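Local coordinates for Hcp1 family type VI secretion system effector (Salmonella typhimurium, PDB 5XHH), which probably serves as a secreted, tube-forming component and effector of the type VI secretion system, at residues L7-I12 and P80-V85; Y99-L104 and L127-V132; L56-Y61 and E123-S128; Y3-K8 and I25-W30. All blocks are in the same frame, centred on the assembly; numbering follows the deposited sequence.

Contact 1 (L7-I12 and P80-V85); sequences LKIDGI and PQAILV
An antiparallel pairing of strand 3-9 with strand 79-88, in the larger sheet of the Hcp barrel, joins Leu7, Lys8 and Ile9 to Leu84, Ile83 and Ala82. Lys8 and Ile83 form the hydrogen-bonded pair: Lys8 N gives a nearly straight bond to Ile83 O (2.9 Å), and Ile83 N returns one to Lys8 O. Leu7, Ile9, Ala82 and Leu84 share the buried face. There Leu7 swings its CG away from its backbone N (chi1 -178°), which carries CD1 across to Leu84 CB at 3.9 Å and close to Ile83 O; the small Ala82 leaves room for this branch and for Ile9 CG1. Lys8 and Ile83 share the other face, where the long, extended lysine runs its aliphatic CD past Ile83 CD1 at 4.2 Å and keeps its charge in solvent. One water accepts a hydrogen bond from Lys8 NZ (2.7 Å) and donates to Asp10 OD1 and Gln81 OE1. Where the pairing ends, Asp10 N donates a nearly straight hydrogen bond to Gln81 O (3.2 Å), and Asp10 OD2 receives a weak, bent bond from Gln81 N while lying 3.5 Å from Pro80 CB. A short acidic residue is consistent with this edge: its carboxylate can reach the Gln81 N-H, if only weakly. Gly11, with positive phi, then lets the chain reverse from Ile9 to Ile12, a type II beta turn closing an antiparallel barrel strand.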
loop_
_atom_site.group_PDB
_atom_site.type_symbol
_atom_site.label_atom_id
_atom_site.label_comp_id
_atom_site.label_asym_id
_atom_site.label_seq_id
_atom_site.Cartn_x
_atom_site.Cartn_y
_atom_site.Cartn_z
ATOM N N LEU A 7 3.188 -3.212 5.808
ATOM C CA LEU A 7 1.960 -2.520 5.453
ATOM C C LEU A 7 0.960 -2.704 6.582
ATOM O O LEU A 7 0.531 -3.825 6.864
ATOM C CB LEU A 7 1.383 -3.020 4.131
ATOM C CG LEU A 7 0.119 -2.280 3.694
ATOM C CD1 LEU A 7 0.381 -0.782 3.616
ATOM C CD2 LEU A 7 -0.396 -2.803 2.352
ATOM N N LYS A 8 0.608 -1.602 7.227
ATOM C CA LYS A 8 -0.356 -1.577 8.310
ATOM C C LYS A 8 -1.683 -1.099 7.736
ATOM O O LYS A 8 -1.799 0.052 7.312
ATOM C CB LYS A 8 0.129 -0.654 9.424
ATOM C CG LYS A 8 -0.845 -0.542 10.598
ATOM C CD LYS A 8 -0.587 0.707 11.425
ATOM C CE LYS A 8 -1.400 0.672 12.716
ATOM N NZ LYS A 8 -1.506 2.011 13.325
ATOM N N ILE A 9 -2.687 -1.970 7.727
ATOM C CA ILE A 9 -4.005 -1.640 7.210
ATOM C C ILE A 9 -5.003 -1.642 8.361
ATOM O O ILE A 9 -5.136 -2.646 9.069
ATOM C CB ILE A 9 -4.446 -2.622 6.113
ATOM C CG1 ILE A 9 -3.423 -2.655 4.971
ATOM C CG2 ILE A 9 -5.818 -2.220 5.587
ATOM C CD1 ILE A 9 -3.778 -3.646 3.886
ATOM N N ASP A 10 -5.711 -0.524 8.541
ATOM C CA ASP A 10 -6.747 -0.457 9.570
ATOM C C ASP A 10 -7.745 -1.593 9.381
ATOM O O ASP A 10 -8.259 -1.807 8.279
ATOM C CB ASP A 10 -7.479 0.885 9.518
ATOM C CG ASP A 10 -6.677 2.030 10.098
ATOM O OD1 ASP A 10 -5.624 1.790 10.716
ATOM O OD2 ASP A 10 -7.135 3.182 9.962
ATOM N N GLY A 11 -8.002 -2.336 10.451
ATOM C CA GLY A 11 -8.949 -3.428 10.402
ATOM C C GLY A 11 -8.489 -4.669 9.662
ATOM O O GLY A 11 -9.227 -5.658 9.638
ATOM N N ILE A 12 -7.300 -4.661 9.064
ATOM C CA ILE A 12 -6.814 -5.822 8.322
ATOM C C ILE A 12 -5.417 -6.167 8.808
ATOM O O ILE A 12 -4.416 -5.777 8.196
ATOM C CB ILE A 12 -6.831 -5.577 6.800
ATOM C CG1 ILE A 12 -8.257 -5.313 6.332
ATOM C CG2 ILE A 12 -6.309 -6.791 6.035
ATOM C CD1 ILE A 12 -8.394 -5.143 4.856
ATOM N N PRO A 80 -9.978 3.577 6.661
ATOM C CA PRO A 80 -9.507 4.947 6.983
ATOM C C PRO A 80 -8.063 5.216 6.586
ATOM O O PRO A 80 -7.802 6.196 5.883
ATOM C CB PRO A 80 -9.723 5.038 8.504
ATOM C CG PRO A 80 -10.924 4.128 8.745
ATOM C CD PRO A 80 -10.743 2.974 7.768
ATOM N N GLN A 81 -7.109 4.375 6.986
ATOM C CA GLN A 81 -5.733 4.640 6.587
ATOM C C GLN A 81 -4.937 3.344 6.479
ATOM O O GLN A 81 -5.355 2.280 6.952
ATOM C CB GLN A 81 -5.041 5.634 7.545
ATOM C CG GLN A 81 -4.429 5.035 8.782
ATOM C CD GLN A 81 -3.440 5.967 9.493
ATOM O OE1 GLN A 81 -2.683 5.517 10.336
ATOM N NE2 GLN A 81 -3.456 7.261 9.163
ATOM N N ALA A 82 -3.783 3.460 5.821
ATOM C CA ALA A 82 -2.811 2.385 5.695
ATOM C C ALA A 82 -1.430 3.015 5.662
ATOM O O ALA A 82 -1.258 4.085 5.093
ATOM C CB ALA A 82 -3.035 1.549 4.423
ATOM N N ILE A 83 -0.451 2.352 6.263
ATOM C CA ILE A 83 0.892 2.900 6.379
ATOM C C ILE A 83 1.865 1.890 5.808
ATOM O O ILE A 83 1.927 0.747 6.275
ATOM C CB ILE A 83 1.262 3.233 7.830
ATOM C CG1 ILE A 83 0.246 4.207 8.429
ATOM C CG2 ILE A 83 2.664 3.806 7.869
ATOM C CD1 ILE A 83 0.457 4.496 9.924
ATOM N N LEU A 84 2.625 2.305 4.806
ATOM C CA LEU A 84 3.618 1.465 4.164
ATOM C C LEU A 84 4.981 1.994 4.578
ATOM O O LEU A 84 5.278 3.169 4.365
ATOM C CB LEU A 84 3.436 1.479 2.643
ATOM C CG LEU A 84 4.154 0.423 1.798
ATOM C CD1 LEU A 84 3.764 0.565 0.324
ATOM C CD2 LEU A 84 5.659 0.535 1.936
ATOM N N VAL A 85 5.805 1.126 5.150
ATOM C CA VAL A 85 7.117 1.498 5.652
ATOM C C VAL A 85 8.163 0.585 5.021
ATOM O O VAL A 85 7.958 -0.626 4.921
ATOM C CB VAL A 85 7.161 1.405 7.188
ATOM C CG1 VAL A 85 8.571 1.244 7.655
ATOM C CG2 VAL A 85 6.484 2.643 7.821
HETATM O O HOH W 1 -3.711 3.513 12.695
#

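Contact 2 (Y99-L104 and L127-V132); sequences YTFTDL and LSFSTV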
loop_
_atom_site.group_PDB
_atom_site.type_symbol
_atom_site.label_atom_id
_atom_site.label_comp_id
_atom_site.label_asym_id
_atom_site.label_seq_id
_atom_site.Cartn_x
_atom_site.Cartn_y
_atom_site.Cartn_z
ATOM N N TYR A 99 4.948 5.810 3.439
ATOM C CA TYR A 99 3.770 6.364 2.784
ATOM C C TYR A 99 2.566 6.151 3.689
ATOM O O TYR A 99 2.315 5.028 4.143
ATOM C CB TYR A 99 3.485 5.711 1.424
ATOM C CG TYR A 99 4.620 5.744 0.432
ATOM C CD1 TYR A 99 4.890 6.882 -0.314
ATOM C CD2 TYR A 99 5.399 4.622 0.215
ATOM C CE1 TYR A 99 5.939 6.905 -1.243
ATOM C CE2 TYR A 99 6.441 4.635 -0.691
ATOM C CZ TYR A 99 6.701 5.780 -1.417
ATOM O OH TYR A 99 7.725 5.768 -2.314
ATOM N N THR A 100 1.810 7.209 3.921
ATOM C CA THR A 100 0.567 7.148 4.686
ATOM C C THR A 100 -0.566 7.442 3.713
ATOM O O THR A 100 -0.657 8.550 3.177
ATOM C CB THR A 100 0.586 8.143 5.849
ATOM O OG1 THR A 100 1.660 7.802 6.732
ATOM C CG2 THR A 100 -0.704 8.085 6.615
ATOM N N PHE A 101 -1.392 6.439 3.454
ATOM C CA PHE A 101 -2.532 6.551 2.557
ATOM C C PHE A 101 -3.794 6.673 3.399
ATOM O O PHE A 101 -3.877 6.115 4.498
ATOM C CB PHE A 101 -2.672 5.328 1.640
ATOM C CG PHE A 101 -1.412 4.930 0.914
ATOM C CD1 PHE A 101 -0.517 4.038 1.481
ATOM C CD2 PHE A 101 -1.159 5.396 -0.365
ATOM C CE1 PHE A 101 0.637 3.643 0.790
ATOM C CE2 PHE A 101 -0.024 5.016 -1.053
ATOM C CZ PHE A 101 0.877 4.143 -0.480
ATOM N N THR A 102 -4.786 7.396 2.877
ATOM C CA THR A 102 -6.074 7.439 3.557
ATOM C C THR A 102 -7.205 7.160 2.584
ATOM O O THR A 102 -7.073 7.363 1.375
ATOM C CB THR A 102 -6.352 8.794 4.232
ATOM O OG1 THR A 102 -6.590 9.781 3.227
ATOM C CG2 THR A 102 -5.209 9.213 5.129
ATOM N N ASP A 103 -8.336 6.722 3.146
ATOM C CA ASP A 103 -9.582 6.531 2.406
ATOM C C ASP A 103 -9.370 5.543 1.256
ATOM O O ASP A 103 -9.387 5.882 0.073
ATOM C CB ASP A 103 -10.118 7.879 1.907
ATOM C CG ASP A 103 -11.379 7.746 1.083
ATOM O OD1 ASP A 103 -12.290 7.003 1.500
ATOM O OD2 ASP A 103 -11.445 8.381 0.009
ATOM N N LEU A 104 -9.162 4.298 1.647
ATOM C CA LEU A 104 -8.809 3.245 0.715
ATOM C C LEU A 104 -9.966 2.272 0.532
ATOM O O LEU A 104 -10.799 2.091 1.427
ATOM C CB LEU A 104 -7.567 2.478 1.190
ATOM C CG LEU A 104 -6.293 3.300 1.409
ATOM C CD1 LEU A 104 -6.157 3.798 2.877
ATOM C CD2 LEU A 104 -5.043 2.524 0.956
ATOM N N LEU A 127 -5.108 -1.597 -3.837
ATOM C CA LEU A 127 -5.868 -0.720 -2.957
ATOM C C LEU A 127 -5.946 0.648 -3.610
ATOM O O LEU A 127 -4.912 1.253 -3.921
ATOM C CB LEU A 127 -5.214 -0.588 -1.583
ATOM C CG LEU A 127 -4.753 -1.806 -0.795
ATOM C CD1 LEU A 127 -4.012 -1.349 0.444
ATOM C CD2 LEU A 127 -5.918 -2.709 -0.432
ATOM N N SER A 128 -7.156 1.137 -3.826
ATOM C CA SER A 128 -7.271 2.513 -4.262
ATOM C C SER A 128 -7.172 3.414 -3.043
ATOM O O SER A 128 -7.537 3.023 -1.937
ATOM C CB SER A 128 -8.590 2.741 -4.994
ATOM O OG SER A 128 -9.652 2.580 -4.086
ATOM N N PHE A 129 -6.627 4.611 -3.240
ATOM C CA PHE A 129 -6.522 5.579 -2.161
ATOM C C PHE A 129 -6.790 6.966 -2.723
ATOM O O PHE A 129 -6.473 7.255 -3.880
ATOM C CB PHE A 129 -5.138 5.535 -1.473
ATOM C CG PHE A 129 -3.987 5.791 -2.406
ATOM C CD1 PHE A 129 -3.382 4.745 -3.084
ATOM C CD2 PHE A 129 -3.517 7.073 -2.616
ATOM C CE1 PHE A 129 -2.320 4.976 -3.954
ATOM C CE2 PHE A 129 -2.461 7.314 -3.482
ATOM C CZ PHE A 129 -1.859 6.254 -4.154
ATOM N N SER A 130 -7.376 7.828 -1.905
ATOM C CA SER A 130 -7.591 9.183 -2.378
ATOM C C SER A 130 -6.521 10.164 -1.923
ATOM O O SER A 130 -6.380 11.211 -2.553
ATOM C CB SER A 130 -8.983 9.681 -1.969
ATOM O OG SER A 130 -9.269 9.323 -0.649
ATOM N N THR A 131 -5.747 9.858 -0.875
ATOM C CA THR A 131 -4.666 10.747 -0.469
ATOM C C THR A 131 -3.441 9.942 -0.069
ATOM O O THR A 131 -3.552 8.848 0.497
ATOM C CB THR A 131 -5.035 11.661 0.719
ATOM O OG1 THR A 131 -4.754 10.973 1.942
ATOM C CG2 THR A 131 -6.506 12.058 0.692
ATOM N N VAL A 132 -2.268 10.520 -0.333
ATOM C CA VAL A 132 -1.006 9.894 0.049
ATOM C C VAL A 132 -0.068 10.962 0.574
ATOM O O VAL A 132 -0.016 12.082 0.050
ATOM C CB VAL A 132 -0.344 9.120 -1.117
ATOM C CG1 VAL A 132 -0.076 10.020 -2.306
ATOM C CG2 VAL A 132 0.955 8.433 -0.661
HETATM O O HOH W 2 -2.395 10.701 3.328
HETATM O O HOH W 3 -10.414 5.012 -2.674
#
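Phe101 faces Phe129 and Val132 across the antiparallel pairing of 99-102 with 131-132. Its CB lies 4.0 Å from Phe129 CB. Beyond it the ring, set beside its backbone N (chi1 -50°), sends CD2 over the centre of the Phe129 face, 3.5 Å from Phe129 CG. CE2, one atom further out, meets Val132 CG2 at 3.6 Å and borders Phe129 CE1. The result is an edge-to-face stack, ring planes at 58°, with the valine methyl closing in beside it; flat rings and a branched aliphatic suit this buried face. Leu104 CG rests against Phe129 CB at 3.8 Å. On the other face, Thr102 OG1 and Thr131 OG1 share an unusually short 2.5 Å hydrogen bond, and a water joins Thr131 OG1 to Thr100 O. Thr102 N bonds to Thr131 O at 3.0 Å. Where the chain bends, Ser130 OG donates to Asp103 OD2 at a suspiciously short 2.5 Å, a doubtful value; the same oxygen has a salt bridge to Lys156. Both strands turn a corner, at Asp103 and Ser130, and Asp103 with Leu104 opposite Ile79 forms a G1 beta bulge: the paired bends pass strands from one sheet of a beta barrel to the other.

Contact 3 (L56-Y61 and E123-S128); sequences LDFDHY and ETVELS
Val125 fits its branched CB against one face of the Phe58 ring, 3.8 Å from the centroid and displaced toward the rim, a CH-pi contact. The strands pair antiparallel, with Leu56-Leu127, Phe58-Val125 and His60-Glu123 hydrogen-bonded. Phe58 holds its ring between its backbone N and carbonyl carbon (chi1 75°), laying it over the neighbouring strand; Val125 CG1 reaches CE2 and CG2 reaches CZ, so both methyls lie with CB on the same face, spread along its outer end. A flat ring and a branched aliphatic suit this inner face. The notch beside CE2 is taken by Leu127 CD1 at 4.0 Å, which also meets Leu56 CD2. Beyond this apolar row, His60 NE2 donates to Glu123 OE2 at 2.8 Å, on the anti side, 25° out of the carboxylate plane; the same oxygen accepts from Ser66, while His60 ND1 bonds to Asp63, fixing the imidazole's rotation. On the reverse face short polar residues hold water: Thr124 CG2 sits 3.7 Å from Asp57 OD2, two waters link Thr124 OG1 to Asp57 OD1 and Asp59 OD1, and salt bridges to Arg31 and Arg122 balance the aspartates. Helix 66-75 packs through Leu69 on His60, Glu123 and Val125; strands 29-36 and 104-113 flank the pair.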
loop_
_atom_site.group_PDB
_atom_site.type_symbol
_atom_site.label_atom_id
_atom_site.label_comp_id
_atom_site.label_asym_id
_atom_site.label_seq_id
_atom_site.Cartn_x
_atom_site.Cartn_y
_atom_site.Cartn_z
ATOM N N LEU A 56 -2.408 1.535 -5.250
ATOM C CA LEU A 56 -1.266 0.837 -4.687
ATOM C C LEU A 56 -1.354 -0.639 -5.064
ATOM O O LEU A 56 -2.323 -1.315 -4.703
ATOM C CB LEU A 56 -1.245 1.001 -3.170
ATOM C CG LEU A 56 -0.163 0.156 -2.485
ATOM C CD1 LEU A 56 1.266 0.615 -2.882
ATOM C CD2 LEU A 56 -0.346 0.199 -0.990
ATOM N N ASP A 57 -0.360 -1.135 -5.803
ATOM C CA ASP A 57 -0.240 -2.558 -6.105
ATOM C C ASP A 57 0.826 -3.145 -5.181
ATOM O O ASP A 57 1.947 -2.638 -5.137
ATOM C CB ASP A 57 0.117 -2.758 -7.585
ATOM C CG ASP A 57 0.309 -4.242 -7.984
ATOM O OD1 ASP A 57 1.059 -4.982 -7.317
ATOM O OD2 ASP A 57 -0.276 -4.664 -8.998
ATOM N N PHE A 58 0.488 -4.197 -4.436
ATOM C CA PHE A 58 1.505 -4.849 -3.620
ATOM C C PHE A 58 1.340 -6.361 -3.677
ATOM O O PHE A 58 0.283 -6.878 -4.038
ATOM C CB PHE A 58 1.508 -4.337 -2.164
ATOM C CG PHE A 58 0.371 -4.832 -1.306
ATOM C CD1 PHE A 58 0.502 -5.996 -0.564
ATOM C CD2 PHE A 58 -0.790 -4.104 -1.186
ATOM C CE1 PHE A 58 -0.537 -6.455 0.239
ATOM C CE2 PHE A 58 -1.832 -4.547 -0.370
ATOM C CZ PHE A 58 -1.697 -5.720 0.345
ATOM N N ASP A 59 2.415 -7.059 -3.322
ATOM C CA ASP A 59 2.472 -8.522 -3.304
ATOM C C ASP A 59 2.784 -8.975 -1.882
ATOM O O ASP A 59 3.607 -8.355 -1.190
ATOM C CB ASP A 59 3.560 -9.034 -4.281
ATOM C CG ASP A 59 3.478 -10.543 -4.554
ATOM O OD1 ASP A 59 2.455 -11.210 -4.245
ATOM O OD2 ASP A 59 4.469 -11.072 -5.098
ATOM N N HIS A 60 2.123 -10.036 -1.428
ATOM C CA HIS A 60 2.546 -10.632 -0.169
ATOM C C HIS A 60 2.310 -12.134 -0.246
ATOM O O HIS A 60 1.591 -12.621 -1.123
ATOM C CB HIS A 60 1.812 -10.011 1.033
ATOM C CG HIS A 60 0.354 -10.363 1.102
ATOM N ND1 HIS A 60 -0.254 -10.804 2.260
ATOM C CD2 HIS A 60 -0.608 -10.362 0.151
ATOM C CE1 HIS A 60 -1.526 -11.059 2.015
ATOM N NE2 HIS A 60 -1.766 -10.799 0.744
ATOM N N TYR A 61 2.945 -12.873 0.660
ATOM C CA TYR A 61 2.579 -14.275 0.820
ATOM C C TYR A 61 1.150 -14.352 1.329
ATOM O O TYR A 61 0.701 -13.482 2.076
ATOM C CB TYR A 61 3.531 -14.989 1.786
ATOM C CG TYR A 61 4.912 -15.180 1.219
ATOM C CD1 TYR A 61 5.093 -15.861 0.030
ATOM C CD2 TYR A 61 6.031 -14.685 1.869
ATOM C CE1 TYR A 61 6.342 -16.030 -0.509
ATOM C CE2 TYR A 61 7.307 -14.855 1.336
ATOM C CZ TYR A 61 7.445 -15.528 0.143
ATOM O OH TYR A 61 8.681 -15.719 -0.420
ATOM N N GLU A 123 0.008 -13.475 -3.389
ATOM C CA GLU A 123 -1.248 -12.772 -3.608
ATOM C C GLU A 123 -0.940 -11.325 -3.949
ATOM O O GLU A 123 -0.325 -10.609 -3.137
ATOM C CB GLU A 123 -2.121 -12.868 -2.367
ATOM C CG GLU A 123 -3.505 -12.298 -2.498
ATOM C CD GLU A 123 -4.330 -12.602 -1.267
ATOM O OE1 GLU A 123 -5.163 -13.521 -1.334
ATOM O OE2 GLU A 123 -4.135 -11.938 -0.219
ATOM N N THR A 124 -1.361 -10.909 -5.141
ATOM C CA THR A 124 -1.305 -9.515 -5.547
ATOM C C THR A 124 -2.577 -8.806 -5.110
ATOM O O THR A 124 -3.670 -9.367 -5.182
ATOM C CB THR A 124 -1.122 -9.412 -7.066
ATOM O OG1 THR A 124 0.148 -9.955 -7.406
ATOM C CG2 THR A 124 -1.189 -7.959 -7.553
ATOM N N VAL A 125 -2.424 -7.578 -4.633
ATOM C CA VAL A 125 -3.517 -6.799 -4.074
ATOM C C VAL A 125 -3.418 -5.382 -4.617
ATOM O O VAL A 125 -2.327 -4.807 -4.691
ATOM C CB VAL A 125 -3.470 -6.777 -2.530
ATOM C CG1 VAL A 125 -4.647 -5.978 -1.967
ATOM C CG2 VAL A 125 -3.442 -8.191 -1.969
ATOM N N GLU A 126 -4.551 -4.819 -4.991
ATOM C CA GLU A 126 -4.629 -3.417 -5.341
ATOM C C GLU A 126 -5.577 -2.727 -4.379
ATOM O O GLU A 126 -6.695 -3.216 -4.145
ATOM C CB GLU A 126 -5.092 -3.224 -6.771
ATOM C CG GLU A 126 -4.094 -3.700 -7.803
ATOM C CD GLU A 126 -4.590 -3.417 -9.203
ATOM O OE1 GLU A 126 -5.386 -2.465 -9.348
ATOM O OE2 GLU A 126 -4.193 -4.138 -10.144
ATOM N N LEU A 127 -5.108 -1.597 -3.837
ATOM C CA LEU A 127 -5.868 -0.720 -2.957
ATOM C C LEU A 127 -5.946 0.648 -3.610
ATOM O O LEU A 127 -4.912 1.253 -3.921
ATOM C CB LEU A 127 -5.214 -0.588 -1.583
ATOM C CG LEU A 127 -4.753 -1.806 -0.795
ATOM C CD1 LEU A 127 -4.012 -1.349 0.444
ATOM C CD2 LEU A 127 -5.918 -2.709 -0.432
ATOM N N SER A 128 -7.156 1.137 -3.826
ATOM C CA SER A 128 -7.271 2.513 -4.262
ATOM C C SER A 128 -7.172 3.414 -3.043
ATOM O O SER A 128 -7.537 3.023 -1.937
ATOM C CB SER A 128 -8.590 2.741 -4.994
ATOM O OG SER A 128 -9.652 2.580 -4.086
HETATM O O HOH W 4 2.093 -7.427 -7.008
HETATM O O HOH W 5 1.258 -12.001 -6.376
#

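Contact 4 (Y3-K8 and I25-W30); sequences YDIFLK and IEVLSW
Ile5 nestles against Val27 and Trp30, where the chain leaves the pairing of strand 3-9 with 25-26. Its CG2 touches Val27 CB at 3.6 Å and Trp30 CD1 at 3.8 Å, while CD1, the longer branch, reaches over Val27 O and also comes near the indole. With CG1 placed beside the backbone N (chi1 -49°), both branches reach both neighbours; a beta-branched isoleucine offers two arms to the valine and the indole. Ile5 O accepts a nearly straight bond from Val27 N (3.0 Å), the donor lying well above the carbonyl plane. Phe6 turns to the other face, its CE1 4.2 Å from the aliphatic CG of Glu26; that glutamate's polar end bonds to Ser16, and His21 stacks on the phenyl ring. Leu7 follows with paired backbone bonds, its N to Ile25 O at 2.8 Å and its O from Ile25 N at 2.9 Å. Its CB meets Val27 CG2 at 3.7 Å, and Ile25 lies next to it on the same face, joining it in the apolar interior. After Val27 the segment 25-30 continues to Ser29 and Trp30 in the other sheet. Short edge strand 25-26 and the crossing at Val27 and Leu28 thus connect two sheets, as in a closed beta barrel.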
loop_
_atom_site.group_PDB
_atom_site.type_symbol
_atom_site.label_atom_id
_atom_site.label_comp_id
_atom_site.label_asym_id
_atom_site.label_seq_id
_atom_site.Cartn_x
_atom_site.Cartn_y
_atom_site.Cartn_z
ATOM N N TYR A 3 15.758 -5.839 2.216
ATOM C CA TYR A 3 14.864 -4.773 2.672
ATOM C C TYR A 3 13.603 -5.347 3.311
ATOM O O TYR A 3 12.999 -6.280 2.782
ATOM C CB TYR A 3 14.465 -3.816 1.518
ATOM C CG TYR A 3 15.584 -2.915 1.017
ATOM C CD1 TYR A 3 16.439 -3.347 0.023
ATOM C CD2 TYR A 3 15.789 -1.644 1.549
ATOM C CE1 TYR A 3 17.465 -2.554 -0.437
ATOM C CE2 TYR A 3 16.823 -0.829 1.082
ATOM C CZ TYR A 3 17.657 -1.298 0.080
ATOM O OH TYR A 3 18.699 -0.539 -0.421
ATOM N N ASP A 4 13.210 -4.779 4.449
ATOM C CA ASP A 4 11.943 -5.086 5.100
ATOM C C ASP A 4 10.910 -4.043 4.700
ATOM O O ASP A 4 11.201 -2.841 4.677
ATOM C CB ASP A 4 12.069 -5.103 6.632
ATOM C CG ASP A 4 13.079 -6.120 7.139
ATOM O OD1 ASP A 4 13.113 -7.254 6.621
ATOM O OD2 ASP A 4 13.845 -5.781 8.063
ATOM N N ILE A 5 9.706 -4.514 4.390
ATOM C CA ILE A 5 8.584 -3.687 3.966
ATOM C C ILE A 5 7.373 -4.119 4.777
ATOM O O ILE A 5 7.039 -5.308 4.804
ATOM C CB ILE A 5 8.294 -3.836 2.455
ATOM C CG1 ILE A 5 9.585 -3.679 1.624
ATOM C CG2 ILE A 5 7.257 -2.816 2.013
ATOM C CD1 ILE A 5 9.460 -4.135 0.161
ATOM N N PHE A 6 6.713 -3.165 5.425
ATOM C CA PHE A 6 5.554 -3.446 6.259
ATOM C C PHE A 6 4.375 -2.610 5.789
ATOM O O PHE A 6 4.541 -1.447 5.401
ATOM C CB PHE A 6 5.850 -3.151 7.739
ATOM C CG PHE A 6 7.004 -3.934 8.278
ATOM C CD1 PHE A 6 6.848 -5.254 8.623
ATOM C CD2 PHE A 6 8.258 -3.349 8.417
ATOM C CE1 PHE A 6 7.915 -5.984 9.117
ATOM C CE2 PHE A 6 9.329 -4.071 8.907
ATOM C CZ PHE A 6 9.153 -5.388 9.265
ATOM N N LEU A 7 3.188 -3.212 5.808
ATOM C CA LEU A 7 1.960 -2.520 5.453
ATOM C C LEU A 7 0.960 -2.704 6.582
ATOM O O LEU A 7 0.531 -3.825 6.864
ATOM C CB LEU A 7 1.383 -3.020 4.131
ATOM C CG LEU A 7 0.119 -2.280 3.694
ATOM C CD1 LEU A 7 0.381 -0.782 3.616
ATOM C CD2 LEU A 7 -0.396 -2.803 2.352
ATOM N N LYS A 8 0.608 -1.602 7.227
ATOM C CA LYS A 8 -0.356 -1.577 8.310
ATOM C C LYS A 8 -1.683 -1.099 7.736
ATOM O O LYS A 8 -1.799 0.052 7.312
ATOM C CB LYS A 8 0.129 -0.654 9.424
ATOM C CG LYS A 8 -0.845 -0.542 10.598
ATOM C CD LYS A 8 -0.587 0.707 11.425
ATOM C CE LYS A 8 -1.400 0.672 12.716
ATOM N NZ LYS A 8 -1.506 2.011 13.325
ATOM N N ILE A 25 1.315 -6.471 7.712
ATOM C CA ILE A 25 1.555 -7.327 6.555
ATOM C C ILE A 25 2.989 -7.151 6.081
ATOM O O ILE A 25 3.436 -6.025 5.822
ATOM C CB ILE A 25 0.588 -7.004 5.413
ATOM C CG1 ILE A 25 -0.846 -7.253 5.832
ATOM C CG2 ILE A 25 0.939 -7.847 4.188
ATOM C CD1 ILE A 25 -1.847 -6.547 4.923
ATOM N N GLU A 26 3.693 -8.266 5.919
ATOM C CA GLU A 26 5.032 -8.237 5.352
ATOM C C GLU A 26 4.912 -8.251 3.831
ATOM O O GLU A 26 4.311 -9.162 3.251
ATOM C CB GLU A 26 5.855 -9.417 5.868
ATOM C CG GLU A 26 6.145 -9.318 7.374
ATOM C CD GLU A 26 7.071 -10.407 7.886
ATOM O OE1 GLU A 26 7.441 -11.296 7.097
ATOM O OE2 GLU A 26 7.436 -10.368 9.079
ATOM N N VAL A 27 5.474 -7.237 3.189
ATOM C CA VAL A 27 5.250 -6.987 1.775
ATOM C C VAL A 27 6.460 -7.452 0.987
ATOM O O VAL A 27 7.595 -7.104 1.319
ATOM C CB VAL A 27 4.973 -5.498 1.521
ATOM C CG1 VAL A 27 5.099 -5.175 0.027
ATOM C CG2 VAL A 27 3.604 -5.125 2.070
ATOM N N LEU A 28 6.213 -8.212 -0.077
ATOM C CA LEU A 28 7.284 -8.644 -0.967
ATOM C C LEU A 28 7.700 -7.541 -1.942
ATOM O O LEU A 28 8.893 -7.354 -2.181
ATOM C CB LEU A 28 6.854 -9.903 -1.721
ATOM C CG LEU A 28 6.509 -11.092 -0.797
ATOM C CD1 LEU A 28 5.688 -12.119 -1.521
ATOM C CD2 LEU A 28 7.795 -11.718 -0.204
ATOM N N SER A 29 6.741 -6.791 -2.486
ATOM C CA SER A 29 7.023 -5.705 -3.420
ATOM C C SER A 29 5.769 -4.852 -3.560
ATOM O O SER A 29 4.673 -5.267 -3.185
ATOM C CB SER A 29 7.469 -6.238 -4.785
ATOM O OG SER A 29 6.403 -6.859 -5.461
ATOM N N TRP A 30 5.936 -3.666 -4.144
ATOM C CA TRP A 30 4.855 -2.683 -4.199
ATOM C C TRP A 30 5.189 -1.661 -5.269
ATOM O O TRP A 30 6.355 -1.452 -5.593
ATOM C CB TRP A 30 4.653 -1.990 -2.844
ATOM C CG TRP A 30 5.873 -1.247 -2.404
ATOM C CD1 TRP A 30 6.866 -1.704 -1.589
ATOM C CD2 TRP A 30 6.242 0.087 -2.780
ATOM N NE1 TRP A 30 7.829 -0.746 -1.434
ATOM C CE2 TRP A 30 7.478 0.364 -2.165
ATOM C CE3 TRP A 30 5.650 1.069 -3.587
ATOM C CZ2 TRP A 30 8.134 1.600 -2.314
ATOM C CZ3 TRP A 30 6.313 2.304 -3.747
ATOM C CH2 TRP A 30 7.532 2.552 -3.107
HETATM O O HOH W 6 9.165 -7.772 3.976
#

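In the fold
Contacts 1 and 4 share Leu7 and Lys8 and border strand 3-9 on its two sides, one pairing it with 79-88, the other with 25-26. Contact 2 continues the same sheet beyond 79-88, then follows the chain through paired corners into the second sheet, where it shares Leu127 and Ser128 with contact 3. Contacts 3 and 4 are the more buried, while contacts 1 and 2 are partly so. Across the interior, Leu7 and Ile9 of contact 1 pack on Phe58 and Leu127 of contact 3. Polar chemistry differs: water bridging in contact 1, hydroxyl and carboxylate bonds at the corner of contact 2, a buried histidine-glutamate pair in contact 3, and chiefly aliphatic packing in contact 4.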